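Multifunctional non-homologous end joining DNA repair protein LigD (Mycobacterium tuberculosis, PDB 2IRU) probably repairs DNA double-strand breaks with Ku by non-homologous end joining, its polymerase domain, the part described here, adding nucleotides before ligation. Local coordinates at residues 115-120 and 136-141; 194-199 and 229-234; 12-17 and 27-32. All coordinates share one frame; numbering follows the deposited sequence.

Interaction 1: residues 115-120 and 136-141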
ATOM      1  N   VAL A 115      -1.389  -3.538   3.510  1.00  7.66           N
ATOM      2  CA  VAL A 115      -1.107  -4.980   3.349  1.00  8.54           C
ATOM      3  C   VAL A 115       0.426  -5.234   3.391  1.00  7.90           C
ATOM      4  O   VAL A 115       1.239  -4.341   3.037  1.00  8.34           O
ATOM      5  CB  VAL A 115      -1.676  -5.560   2.004  1.00  9.16           C
ATOM      6  CG1 VAL A 115      -3.237  -5.571   2.015  1.00  6.43           C
ATOM      7  CG2 VAL A 115      -1.109  -4.789   0.771  1.00 11.41           C
ATOM      8  N   PRO A 116       0.826  -6.449   3.820  1.00  8.34           N
ATOM      9  CA  PRO A 116       2.261  -6.802   3.732  1.00  8.41           C
ATOM     10  C   PRO A 116       2.611  -7.326   2.346  1.00  8.87           C
ATOM     11  O   PRO A 116       1.730  -7.391   1.481  1.00  9.08           O
ATOM     12  CB  PRO A 116       2.395  -7.893   4.802  1.00  8.43           C
ATOM     13  CG  PRO A 116       1.020  -8.676   4.677  1.00  8.43           C
ATOM     14  CD  PRO A 116       0.001  -7.518   4.423  1.00  6.85           C
ATOM     15  N   GLN A 117       3.888  -7.689   2.146  1.00  9.17           N
ATOM     16  CA  GLN A 117       4.405  -8.041   0.814  1.00  8.75           C
ATOM     17  C   GLN A 117       4.379  -9.552   0.564  1.00  8.90           C
ATOM     18  O   GLN A 117       4.869 -10.018  -0.468  1.00  9.22           O
ATOM     19  CB  GLN A 117       5.842  -7.468   0.619  1.00 10.30           C
ATOM     20  CG  GLN A 117       5.938  -6.001   1.023  1.00 11.05           C
ATOM     21  CD  GLN A 117       4.793  -5.148   0.416  1.00 11.44           C
ATOM     22  OE1 GLN A 117       4.577  -5.172  -0.818  1.00 11.43           O
ATOM     23  NE2 GLN A 117       4.041  -4.418   1.281  1.00 10.20           N
ATOM     24  N   TRP A 118       3.814 -10.270   1.524  1.00  9.28           N
ATOM     25  CA  TRP A 118       3.573 -11.711   1.409  1.00  8.90           C
ATOM     26  C   TRP A 118       2.086 -12.032   1.261  1.00  9.48           C
ATOM     27  O   TRP A 118       1.221 -11.226   1.627  1.00  9.74           O
ATOM     28  CB  TRP A 118       4.193 -12.477   2.585  1.00  8.45           C
ATOM     29  CG  TRP A 118       3.708 -12.020   3.944  1.00  8.01           C
ATOM     30  CD1 TRP A 118       4.341 -11.116   4.772  1.00  7.76           C
ATOM     31  CD2 TRP A 118       2.533 -12.461   4.649  1.00  6.97           C
ATOM     32  NE1 TRP A 118       3.637 -10.970   5.938  1.00  8.37           N
ATOM     33  CE2 TRP A 118       2.528 -11.790   5.900  1.00  7.67           C
ATOM     34  CE3 TRP A 118       1.490 -13.371   4.358  1.00  8.85           C
ATOM     35  CZ2 TRP A 118       1.513 -11.979   6.850  1.00  8.07           C
ATOM     36  CZ3 TRP A 118       0.474 -13.547   5.308  1.00  9.18           C
ATOM     37  CH2 TRP A 118       0.492 -12.833   6.528  1.00  9.23           C
ATOM     38  N   ARG A 119       1.806 -13.209   0.708  1.00 10.31           N
ATOM     39  CA  ARG A 119       0.434 -13.747   0.667  1.00  9.51           C
ATOM     40  C   ARG A 119       0.273 -15.026   1.479  1.00  8.72           C
ATOM     41  O   ARG A 119       1.229 -15.818   1.631  1.00  7.40           O
ATOM     42  CB  ARG A 119       0.031 -14.056  -0.763  1.00  9.54           C
ATOM     43  CG  ARG A 119      -0.098 -12.843  -1.650  1.00 11.34           C
ATOM     44  CD  ARG A 119      -0.213 -13.267  -3.091  1.00 15.44           C
ATOM     45  NE  ARG A 119      -1.489 -13.889  -3.387  1.00 14.76           N
ATOM     46  CZ  ARG A 119      -2.257 -13.515  -4.406  1.00 18.62           C
ATOM     47  NH1 ARG A 119      -1.833 -12.544  -5.217  1.00 18.38           N
ATOM     48  NH2 ARG A 119      -3.421 -14.107  -4.625  1.00 15.63           N
ATOM     49  N   PHE A 120      -0.922 -15.218   2.018  1.00  8.63           N
ATOM     50  CA  PHE A 120      -1.316 -16.541   2.527  1.00  8.32           C
ATOM     51  C   PHE A 120      -1.238 -17.612   1.442  1.00  9.87           C
ATOM     52  O   PHE A 120      -1.518 -17.357   0.250  1.00 10.39           O
ATOM     53  CB  PHE A 120      -2.737 -16.480   3.068  1.00  8.53           C
ATOM     54  CG  PHE A 120      -2.859 -15.697   4.327  1.00  6.96           C
ATOM     55  CD1 PHE A 120      -2.452 -16.232   5.542  1.00  8.46           C
ATOM     56  CD2 PHE A 120      -3.413 -14.422   4.295  1.00  7.36           C
ATOM     57  CE1 PHE A 120      -2.558 -15.496   6.717  1.00  9.88           C
ATOM     58  CE2 PHE A 120      -3.541 -13.669   5.485  1.00  9.58           C
ATOM     59  CZ  PHE A 120      -3.129 -14.185   6.671  1.00  7.60           C
ATOM     60  N   ARG A 136       6.838  -9.832  -3.596  1.00 10.71           N
ATOM     61  CA  ARG A 136       7.387  -8.575  -4.162  1.00 10.62           C
ATOM     62  C   ARG A 136       8.168  -7.878  -3.076  1.00 10.80           C
ATOM     63  O   ARG A 136       7.965  -8.173  -1.885  1.00 12.12           O
ATOM     64  CB  ARG A 136       6.215  -7.682  -4.628  1.00 10.24           C
ATOM     65  CG  ARG A 136       5.298  -7.193  -3.512  1.00  9.45           C
ATOM     66  CD  ARG A 136       3.956  -6.696  -4.055  1.00 11.47           C
ATOM     67  NE  ARG A 136       3.181  -6.086  -2.976  1.00  9.23           N
ATOM     68  CZ  ARG A 136       1.853  -5.942  -2.944  1.00 11.66           C
ATOM     69  NH1 ARG A 136       1.086  -6.388  -3.941  1.00 10.72           N
ATOM     70  NH2 ARG A 136       1.293  -5.358  -1.881  1.00  9.46           N
ATOM     71  N   LEU A 137       9.083  -6.978  -3.470  1.00  9.99           N
ATOM     72  CA  LEU A 137       9.719  -6.060  -2.521  1.00 10.64           C
ATOM     73  C   LEU A 137       9.022  -4.694  -2.520  1.00 10.42           C
ATOM     74  O   LEU A 137       8.477  -4.246  -3.535  1.00 10.65           O
ATOM     75  CB  LEU A 137      11.208  -5.827  -2.872  1.00 10.32           C
ATOM     76  CG  LEU A 137      12.171  -6.998  -3.067  1.00 11.22           C
ATOM     77  CD1 LEU A 137      13.576  -6.469  -3.440  1.00 12.90           C
ATOM     78  CD2 LEU A 137      12.227  -7.847  -1.821  1.00 11.88           C
ATOM     79  N   VAL A 138       9.062  -4.018  -1.382  1.00 10.19           N
ATOM     80  CA  VAL A 138       8.653  -2.625  -1.353  1.00 10.87           C
ATOM     81  C   VAL A 138       9.763  -1.794  -0.741  1.00 10.56           C
ATOM     82  O   VAL A 138      10.433  -2.223   0.227  1.00 11.04           O
ATOM     83  CB  VAL A 138       7.329  -2.391  -0.584  1.00 10.51           C
ATOM     84  CG1 VAL A 138       7.528  -2.630   0.893  1.00 10.26           C
ATOM     85  CG2 VAL A 138       6.793  -0.977  -0.830  1.00 12.56           C
ATOM     86  N   PHE A 139       9.996  -0.638  -1.342  1.00 10.50           N
ATOM     87  CA  PHE A 139      10.868   0.380  -0.762  1.00  9.80           C
ATOM     88  C   PHE A 139      10.050   1.643  -0.503  1.00 10.72           C
ATOM     89  O   PHE A 139       9.271   2.063  -1.370  1.00 11.14           O
ATOM     90  CB  PHE A 139      12.027   0.714  -1.694  1.00 10.88           C
ATOM     91  CG  PHE A 139      12.917  -0.449  -1.956  1.00 10.36           C
ATOM     92  CD1 PHE A 139      14.083  -0.634  -1.212  1.00 11.02           C
ATOM     93  CD2 PHE A 139      12.603  -1.363  -2.974  1.00 11.33           C
ATOM     94  CE1 PHE A 139      14.900  -1.755  -1.476  1.00 11.07           C
ATOM     95  CE2 PHE A 139      13.402  -2.450  -3.245  1.00 11.46           C
ATOM     96  CZ  PHE A 139      14.560  -2.652  -2.495  1.00 11.64           C
ATOM     97  N   ASP A 140      10.203   2.220   0.683  1.00 10.56           N
ATOM     98  CA  ASP A 140       9.537   3.478   1.010  1.00 10.89           C
ATOM     99  C   ASP A 140      10.641   4.530   0.945  1.00 11.14           C
ATOM    100  O   ASP A 140      11.567   4.496   1.758  1.00 10.93           O
ATOM    101  CB  ASP A 140       8.990   3.415   2.442  1.00 11.87           C
ATOM    102  CG  ASP A 140       8.320   4.706   2.900  1.00 14.78           C
ATOM    103  OD1 ASP A 140       8.248   5.739   2.165  1.00 15.37           O
ATOM    104  OD2 ASP A 140       7.857   4.668   4.068  1.00 16.33           O
ATOM    105  N   LEU A 141      10.539   5.430  -0.034  1.00 10.80           N
ATOM    106  CA  LEU A 141      11.498   6.498  -0.201  1.00 11.53           C
ATOM    107  C   LEU A 141      10.953   7.737   0.469  1.00 12.33           C
ATOM    108  O   LEU A 141       9.973   8.332  -0.009  1.00 12.33           O
ATOM    109  CB  LEU A 141      11.757   6.751  -1.697  1.00 11.89           C
ATOM    110  CG  LEU A 141      12.837   5.847  -2.308  1.00 13.68           C
ATOM    111  CD1 LEU A 141      12.580   4.344  -2.176  1.00 14.44           C
ATOM    112  CD2 LEU A 141      13.013   6.240  -3.781  1.00 13.41           C
TER
HETATM  113  O   HOH W   1       1.695  -2.895   0.127  1.00 11.28           O
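Gln117 and Arg136 meet at the link between strands 112-115 and 118-122, and their side chains cross at about a right angle. The tight part of the contact is a single charged hydrogen bond: Arg136 NE donates to Gln117 OE1 at 2.7 Å, the N-H...O line practically straight (179°). The oxygen lies in the guanidinium plane at its NE edge, whereas the donor is tilted from the carbonyl plane, and the amide and guanidinium planes are 38° apart. Gln117 CG, anti to the carbonyl carbon (chi1 -48°), lies against Val138 CG1 at 3.7 Å, and the bend at chi2 turns the amide toward Arg136. Val138 CG1 packs on CD of Gln117 as well. Two residues after Val138 comes Asp140, a probable manganese ligand.

The remainder is looser. Val115 CG2 approaches the guanidinium edge at Arg136 NH2 over 3.6 Å, and one water accepts from Gln117 NE2 at 3.0 Å and only weakly from Arg136 NH2. Even so, the residues that touch are all buried, so this looser side is probably an interior one. Arg136 NH1 has other partners, a salt bridge to Asp291 and a bond to the carbonyl of His46.

In the fold, Arg136 marks a corner in strand 129-143, which pairs antiparallel with strand 118-122. Tyr183 of strand 180-186 packs on Gln117, Arg136 and Val138, while Leu137 turns to helix 192-209 and Leu141 to helix 149-164.

Interaction 2: residues 194-199 and 229-234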
ATOM      1  N   GLY A 194      14.210 -13.081   4.195  1.00 11.06           N
ATOM      2  CA  GLY A 194      15.105 -13.056   3.037  1.00 11.60           C
ATOM      3  C   GLY A 194      14.936 -11.810   2.191  1.00 11.62           C
ATOM      4  O   GLY A 194      15.923 -11.179   1.801  1.00 10.54           O
ATOM      5  N   ALA A 195      13.675 -11.475   1.894  1.00 10.65           N
ATOM      6  CA  ALA A 195      13.310 -10.243   1.170  1.00 11.31           C
ATOM      7  C   ALA A 195      13.849  -9.002   1.854  1.00 11.61           C
ATOM      8  O   ALA A 195      14.364  -8.072   1.194  1.00 12.10           O
ATOM      9  CB  ALA A 195      11.778 -10.148   1.013  1.00 11.27           C
ATOM     10  N   THR A 196      13.782  -8.987   3.187  1.00 11.72           N
ATOM     11  CA  THR A 196      14.270  -7.830   3.956  1.00 11.92           C
ATOM     12  C   THR A 196      15.796  -7.677   3.834  1.00 11.75           C
ATOM     13  O   THR A 196      16.319  -6.558   3.649  1.00 11.76           O
ATOM     14  CB  THR A 196      13.848  -7.908   5.424  1.00 11.85           C
ATOM     15  OG1 THR A 196      12.415  -7.977   5.499  1.00 10.77           O
ATOM     16  CG2 THR A 196      14.302  -6.663   6.179  1.00 12.91           C
ATOM     17  N   VAL A 197      16.510  -8.804   3.911  1.00 10.99           N
ATOM     18  CA  VAL A 197      17.975  -8.805   3.694  1.00 11.98           C
ATOM     19  C   VAL A 197      18.343  -8.277   2.289  1.00 12.20           C
ATOM     20  O   VAL A 197      19.197  -7.382   2.163  1.00 11.88           O
ATOM     21  CB  VAL A 197      18.587 -10.178   4.035  1.00 12.38           C
ATOM     22  CG1 VAL A 197      19.987 -10.350   3.428  1.00 11.89           C
ATOM     23  CG2 VAL A 197      18.599 -10.367   5.562  1.00 12.25           C
ATOM     24  N   LEU A 198      17.611  -8.737   1.264  1.00 12.29           N
ATOM     25  CA  LEU A 198      17.827  -8.296  -0.121  1.00 13.48           C
ATOM     26  C   LEU A 198      17.582  -6.792  -0.327  1.00 13.11           C
ATOM     27  O   LEU A 198      18.434  -6.074  -0.901  1.00 12.33           O
ATOM     28  CB  LEU A 198      16.967  -9.109  -1.093  1.00 13.77           C
ATOM     29  CG  LEU A 198      16.995  -8.713  -2.583  1.00 14.96           C
ATOM     30  CD1 LEU A 198      18.433  -8.726  -3.197  1.00 13.94           C
ATOM     31  CD2 LEU A 198      16.094  -9.657  -3.375  1.00 15.25           C
ATOM     32  N   ALA A 199      16.426  -6.326   0.142  1.00 12.06           N
ATOM     33  CA  ALA A 199      16.093  -4.897   0.122  1.00 11.90           C
ATOM     34  C   ALA A 199      17.119  -4.022   0.887  1.00 11.56           C
ATOM     35  O   ALA A 199      17.554  -2.964   0.385  1.00 12.01           O
ATOM     36  CB  ALA A 199      14.674  -4.667   0.627  1.00 11.31           C
ATOM     37  N   VAL A 229      15.940   5.588   2.181  1.00 11.40           N
ATOM     38  CA  VAL A 229      15.490   4.435   1.409  1.00 11.28           C
ATOM     39  C   VAL A 229      15.166   3.324   2.400  1.00 11.78           C
ATOM     40  O   VAL A 229      16.038   2.557   2.793  1.00 11.39           O
ATOM     41  CB  VAL A 229      16.541   3.983   0.386  1.00 11.51           C
ATOM     42  CG1 VAL A 229      16.069   2.792  -0.408  1.00 13.23           C
ATOM     43  CG2 VAL A 229      16.831   5.122  -0.558  1.00 10.67           C
ATOM     44  N   ASP A 230      13.908   3.288   2.799  1.00 10.90           N
ATOM     45  CA  ASP A 230      13.475   2.396   3.859  1.00  9.88           C
ATOM     46  C   ASP A 230      13.143   1.016   3.271  1.00  9.55           C
ATOM     47  O   ASP A 230      12.182   0.856   2.478  1.00 10.38           O
ATOM     48  CB  ASP A 230      12.247   3.002   4.582  1.00 10.08           C
ATOM     49  CG  ASP A 230      11.854   2.227   5.855  1.00 12.71           C
ATOM     50  OD1 ASP A 230      12.535   1.264   6.226  1.00 14.35           O
ATOM     51  OD2 ASP A 230      10.827   2.577   6.477  1.00 19.59           O
ATOM     52  N   TRP A 231      13.969   0.044   3.676  1.00 10.09           N
ATOM     53  CA  TRP A 231      13.866  -1.363   3.288  1.00 10.65           C
ATOM     54  C   TRP A 231      13.105  -2.171   4.335  1.00 11.21           C
ATOM     55  O   TRP A 231      12.839  -3.370   4.105  1.00 11.39           O
ATOM     56  CB  TRP A 231      15.284  -1.960   3.173  1.00 11.09           C
ATOM     57  CG  TRP A 231      16.152  -1.534   4.337  1.00 12.04           C
ATOM     58  CD1 TRP A 231      17.006  -0.452   4.382  1.00 12.64           C
ATOM     59  CD2 TRP A 231      16.233  -2.160   5.628  1.00 12.71           C
ATOM     60  NE1 TRP A 231      17.615  -0.385   5.622  1.00 11.84           N
ATOM     61  CE2 TRP A 231      17.143  -1.409   6.405  1.00 13.57           C
ATOM     62  CE3 TRP A 231      15.615  -3.277   6.210  1.00 12.57           C
ATOM     63  CZ2 TRP A 231      17.466  -1.757   7.721  1.00 13.58           C
ATOM     64  CZ3 TRP A 231      15.928  -3.612   7.531  1.00 13.77           C
ATOM     65  CH2 TRP A 231      16.833  -2.852   8.272  1.00 14.41           C
ATOM     66  N   SER A 232      12.756  -1.536   5.463  1.00 10.88           N
ATOM     67  CA  SER A 232      12.278  -2.260   6.664  1.00 11.53           C
ATOM     68  C   SER A 232      10.847  -2.805   6.534  1.00 10.49           C
ATOM     69  O   SER A 232      10.416  -3.693   7.310  1.00 11.60           O
ATOM     70  CB  SER A 232      12.365  -1.377   7.922  1.00 11.70           C
ATOM     71  OG  SER A 232      11.419  -0.334   7.876  1.00 14.30           O
ATOM     72  N   GLN A 233      10.080  -2.237   5.604  1.00 10.24           N
ATOM     73  CA  GLN A 233       8.687  -2.695   5.388  1.00 11.39           C
ATOM     74  C   GLN A 233       8.539  -4.076   4.718  1.00 10.89           C
ATOM     75  O   GLN A 233       7.424  -4.617   4.575  1.00 12.56           O
ATOM     76  CB  GLN A 233       7.852  -1.615   4.706  1.00 11.93           C
ATOM     77  CG  GLN A 233       7.813  -0.391   5.584  1.00 13.29           C
ATOM     78  CD  GLN A 233       7.225   0.793   4.920  1.00 18.20           C
ATOM     79  OE1 GLN A 233       6.164   0.711   4.293  1.00 24.75           O
ATOM     80  NE2 GLN A 233       7.906   1.933   5.057  1.00 21.07           N
ATOM     81  N   ASN A 234       9.668  -4.664   4.346  1.00 10.83           N
ATOM     82  CA  ASN A 234       9.683  -6.043   3.863  1.00 11.26           C
ATOM     83  C   ASN A 234       9.605  -7.047   5.008  1.00 11.63           C
ATOM     84  O   ASN A 234       9.425  -8.242   4.763  1.00 12.31           O
ATOM     85  CB  ASN A 234      10.887  -6.279   2.943  1.00 10.70           C
ATOM     86  CG  ASN A 234      10.804  -5.419   1.680  1.00 11.71           C
ATOM     87  OD1 ASN A 234       9.986  -5.676   0.814  1.00 13.92           O
ATOM     88  ND2 ASN A 234      11.636  -4.365   1.598  1.00 12.42           N
TER
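Ala199 and Trp231 bring their CA atoms to 5.2 Å, and Thr196 and Asn234 to 4.9 Å, so that one turn of helix 192-209 lies against the chain leaving strand 227-230. After Asp230 that chain abandons the strand and, from Ser232 to Asn234, winds into a short 3-10 segment. No hydrogen bond crosses between the two segments; they meet by packing.

Small helix side chains make the close approach possible. Ala199 CB touches Trp231 CB at 3.8 Å and also faces the amide of Asn234, while the backbone of Ala199 lies against the same tryptophan CB. Thr196 sends its two branches to different residues: CG2, anti to the backbone N, reaches the edge of the Trp231 indole at CE3 (3.6 Å), and OG1 rests beside the Asn234 backbone, with Asn234 CB at 3.4 Å. That hydroxyl is hydrogen-bonded to the carbonyl of Ser192, one helical turn back, and the indole NE1 donates to the carbonyl of Ser216.

Within 229-234 the polar groups are tied together. Asn234 ND2 donates to Trp231 O at 3.0 Å, from above the carbonyl plane, and the same amide nitrogen also bonds to Val138 O of the adjoining strand. Asp230 OD1 takes two donors from Ser232: the hydroxyl on its syn lone pair at 2.6 Å, and the backbone N at 2.9 Å from above the carboxylate plane, closing an Asx turn.

Chemically, then, the helix face, two alanines and a threonine whose hydroxyl is bonded within its own helix, contributes packing, while the bonds that shape the turn are internal to it or reach the sheet. The two bonds from Ser232 hold the carboxylate of Asp230, a probable manganese ligand, in its orientation.

Interaction 3: residues 12-17 and 27-32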
ATOM      1  N   VAL A  12     -23.433  -5.404   0.994  1.00  6.52           N
ATOM      2  CA  VAL A  12     -23.089  -4.322   1.924  1.00  6.52           C
ATOM      3  C   VAL A  12     -24.088  -3.211   1.734  1.00  6.49           C
ATOM      4  O   VAL A  12     -24.407  -2.843   0.599  1.00  6.26           O
ATOM      5  CB  VAL A  12     -21.669  -3.789   1.648  1.00  6.86           C
ATOM      6  CG1 VAL A  12     -21.343  -2.482   2.450  1.00  8.31           C
ATOM      7  CG2 VAL A  12     -20.678  -4.870   1.990  1.00  9.70           C
ATOM      8  N   THR A  13     -24.572  -2.707   2.861  1.00  5.06           N
ATOM      9  CA  THR A  13     -25.515  -1.583   2.863  1.00  5.84           C
ATOM     10  C   THR A  13     -24.747  -0.302   3.299  1.00  6.45           C
ATOM     11  O   THR A  13     -24.207  -0.208   4.413  1.00  7.71           O
ATOM     12  CB  THR A  13     -26.727  -1.819   3.812  1.00  4.90           C
ATOM     13  OG1 THR A  13     -27.442  -3.024   3.438  1.00  6.80           O
ATOM     14  CG2 THR A  13     -27.672  -0.601   3.732  1.00  7.91           C
ATOM     15  N   LEU A  14     -24.674   0.673   2.407  1.00  5.29           N
ATOM     16  CA  LEU A  14     -24.043   1.934   2.760  1.00  5.45           C
ATOM     17  C   LEU A  14     -25.025   2.715   3.663  1.00  6.37           C
ATOM     18  O   LEU A  14     -26.194   2.921   3.325  1.00  7.61           O
ATOM     19  CB  LEU A  14     -23.738   2.784   1.505  1.00  5.55           C
ATOM     20  CG  LEU A  14     -23.057   4.121   1.731  1.00  5.98           C
ATOM     21  CD1 LEU A  14     -21.656   3.940   2.357  1.00 10.12           C
ATOM     22  CD2 LEU A  14     -22.990   4.945   0.402  1.00  6.46           C
ATOM     23  N   THR A  15     -24.525   3.115   4.824  1.00  6.68           N
ATOM     24  CA  THR A  15     -25.259   4.006   5.703  1.00  6.32           C
ATOM     25  C   THR A  15     -24.614   5.384   5.779  1.00  5.66           C
ATOM     26  O   THR A  15     -23.429   5.517   5.485  1.00  6.36           O
ATOM     27  CB  THR A  15     -25.372   3.461   7.164  1.00  6.89           C
ATOM     28  OG1 THR A  15     -24.065   3.443   7.746  1.00 10.16           O
ATOM     29  CG2 THR A  15     -26.023   2.049   7.160  1.00  7.91           C
ATOM     30  N   ASN A  16     -25.443   6.382   6.128  1.00  5.95           N
ATOM     31  CA  ASN A  16     -24.977   7.755   6.236  1.00  6.52           C
ATOM     32  C   ASN A  16     -24.213   8.196   4.968  1.00  6.55           C
ATOM     33  O   ASN A  16     -23.104   8.784   5.045  1.00  6.75           O
ATOM     34  CB  ASN A  16     -24.071   7.915   7.449  1.00  7.40           C
ATOM     35  CG  ASN A  16     -24.766   7.507   8.749  1.00 10.49           C
ATOM     36  OD1 ASN A  16     -24.354   6.539   9.388  1.00 19.28           O
ATOM     37  ND2 ASN A  16     -25.882   8.135   9.055  1.00 10.66           N
ATOM     38  N   ALA A  17     -24.805   7.924   3.804  1.00  6.82           N
ATOM     39  CA  ALA A  17     -24.203   8.333   2.492  1.00  7.24           C
ATOM     40  C   ALA A  17     -23.734   9.789   2.405  1.00  6.72           C
ATOM     41  O   ALA A  17     -22.730  10.105   1.708  1.00  7.12           O
ATOM     42  CB  ALA A  17     -25.170   8.031   1.329  1.00  7.68           C
ATOM     43  N   THR A  27     -15.807  15.684   0.741  1.00  7.08           N
ATOM     44  CA  THR A  27     -15.844  14.301   0.249  1.00  6.26           C
ATOM     45  C   THR A  27     -16.633  13.418   1.216  1.00  6.55           C
ATOM     46  O   THR A  27     -16.361  13.418   2.401  1.00  6.05           O
ATOM     47  CB  THR A  27     -14.395  13.739   0.073  1.00  6.15           C
ATOM     48  OG1 THR A  27     -13.629  14.664  -0.731  1.00  7.05           O
ATOM     49  CG2 THR A  27     -14.467  12.356  -0.629  1.00  6.50           C
ATOM     50  N   THR A  28     -17.634  12.716   0.687  1.00  5.22           N
ATOM     51  CA  THR A  28     -18.630  11.991   1.503  1.00  7.18           C
ATOM     52  C   THR A  28     -18.429  10.475   1.499  1.00  6.53           C
ATOM     53  O   THR A  28     -17.661   9.907   0.695  1.00  6.23           O
ATOM     54  CB  THR A  28     -20.053  12.195   0.964  1.00  6.41           C
ATOM     55  OG1 THR A  28     -20.142  11.620  -0.355  1.00  6.67           O
ATOM     56  CG2 THR A  28     -20.450  13.673   0.911  1.00  7.94           C
ATOM     57  N   LYS A  29     -19.163   9.806   2.370  1.00  6.94           N
ATOM     58  CA  LYS A  29     -19.168   8.341   2.353  1.00  7.50           C
ATOM     59  C   LYS A  29     -19.592   7.834   0.973  1.00  7.12           C
ATOM     60  O   LYS A  29     -18.975   6.902   0.452  1.00  6.86           O
ATOM     61  CB  LYS A  29     -20.082   7.781   3.433  1.00  8.32           C
ATOM     62  CG  LYS A  29     -19.565   7.915   4.826  1.00  9.75           C
ATOM     63  CD  LYS A  29     -20.393   7.067   5.793  1.00  7.93           C
ATOM     64  CE  LYS A  29     -20.144   5.541   5.639  1.00 10.50           C
ATOM     65  NZ  LYS A  29     -20.994   4.625   6.575  1.00  8.35           N
ATOM     66  N   SER A  30     -20.587   8.472   0.351  1.00  7.71           N
ATOM     67  CA  SER A  30     -21.027   8.089  -1.009  1.00  7.98           C
ATOM     68  C   SER A  30     -19.877   8.196  -2.030  1.00  7.08           C
ATOM     69  O   SER A  30     -19.666   7.291  -2.861  1.00  7.30           O
ATOM     70  CB  SER A  30     -22.229   8.930  -1.456  1.00  9.55           C
ATOM     71  OG  SER A  30     -22.727   8.482  -2.700  1.00 14.51           O
ATOM     72  N   ASP A  31     -19.132   9.287  -1.942  1.00  6.68           N
ATOM     73  CA  ASP A  31     -17.959   9.467  -2.817  1.00  6.11           C
ATOM     74  C   ASP A  31     -16.987   8.297  -2.667  1.00  7.61           C
ATOM     75  O   ASP A  31     -16.440   7.780  -3.659  1.00  7.13           O
ATOM     76  CB  ASP A  31     -17.218  10.756  -2.470  1.00  7.69           C
ATOM     77  CG  ASP A  31     -17.984  12.014  -2.896  1.00  8.43           C
ATOM     78  OD1 ASP A  31     -18.685  11.990  -3.938  1.00  6.54           O
ATOM     79  OD2 ASP A  31     -17.822  13.031  -2.199  1.00  6.36           O
ATOM     80  N   ILE A  32     -16.723   7.942  -1.419  1.00  6.42           N
ATOM     81  CA  ILE A  32     -15.761   6.873  -1.112  1.00  8.14           C
ATOM     82  C   ILE A  32     -16.252   5.491  -1.581  1.00  7.85           C
ATOM     83  O   ILE A  32     -15.475   4.676  -2.142  1.00  7.32           O
ATOM     84  CB  ILE A  32     -15.384   6.966   0.398  1.00 10.11           C
ATOM     85  CG1 ILE A  32     -14.754   8.360   0.711  1.00  9.05           C
ATOM     86  CG2 ILE A  32     -14.535   5.826   0.863  1.00 13.70           C
ATOM     87  CD1 ILE A  32     -13.576   8.746  -0.114  1.00 22.61           C
TER
HETATM   88  O   HOH W   2     -21.552   5.709   9.043  1.00 15.23           O
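Lys29 and Ala17 carry most of the polar linkage between the N-terminal loop and the start of helix 29-47. The lysine ammonium is the first anchor: Lys29 NZ donates to Thr15 O at 2.8 Å, approaching from above the carbonyl plane. A water bridges onward, accepting from Lys29 NZ at 2.8 Å and donating to Asn16 OD1 at 2.9 Å. NZ has a further partner in Gln107 OE1, an atom that also accepts from the backbone N of Thr15, so one glutamine oxygen serves both sides of the contact. Asn16 and the residues up to 19 probably meet target DNA.

The second anchor is made by backbone alone. Ser30 N in the first turn of the helix donates to Ala17 O at 3.0 Å, in the carbonyl plane and on a lone pair. That turn has its own lock, a capping box: Asp31 N donates to Thr28 OG1 at 3.0 Å, and Thr28 N to Asp31 OD2 at 2.9 Å. Thr28 is the N-cap.

The lysine methylenes run beside carbonyl oxygens: the bend of Lys29 at chi3 (72°) swings CE and NZ toward Thr15 O, with CD beside Asn16 O. Apolar packing comes from Leu14, which runs antiparallel alongside the lysine, Leu14 CD1 at 4.0 Å from Lys29 CE; its other methyl, CD2, lies over Ser30 CA.

The contact lies at the surface, where the loop before strand 20-22 turns back on the helix that follows the two-stranded sheet of 20-22 and 27-28. Helix 99-107 flanks the loop through Gln107, and helix 273-283 touches Thr27 and Asp31 through Tyr273.

Along the chain the contacts come in series: interaction 3 closes first, then interaction 1, then interaction 2. The last two are neighbours, their centres about 9 Å apart, on the sheet that holds strands 129-143 and 227-230 side by side. They are joined directly by a side-chain bond to strand 129-143 and by a probable backbone hydrogen bond from Asp230 N to Asp140 O, which brings two probable manganese ligands together on adjacent strands. Interaction 3 stands apart, its centre about 29 Å from that of interaction 1 and 37 Å from that of interaction 2, across the chain's centre from the latter. The polymerase domain thus separates its probable metal site from a peripheral loop that probably contacts DNA.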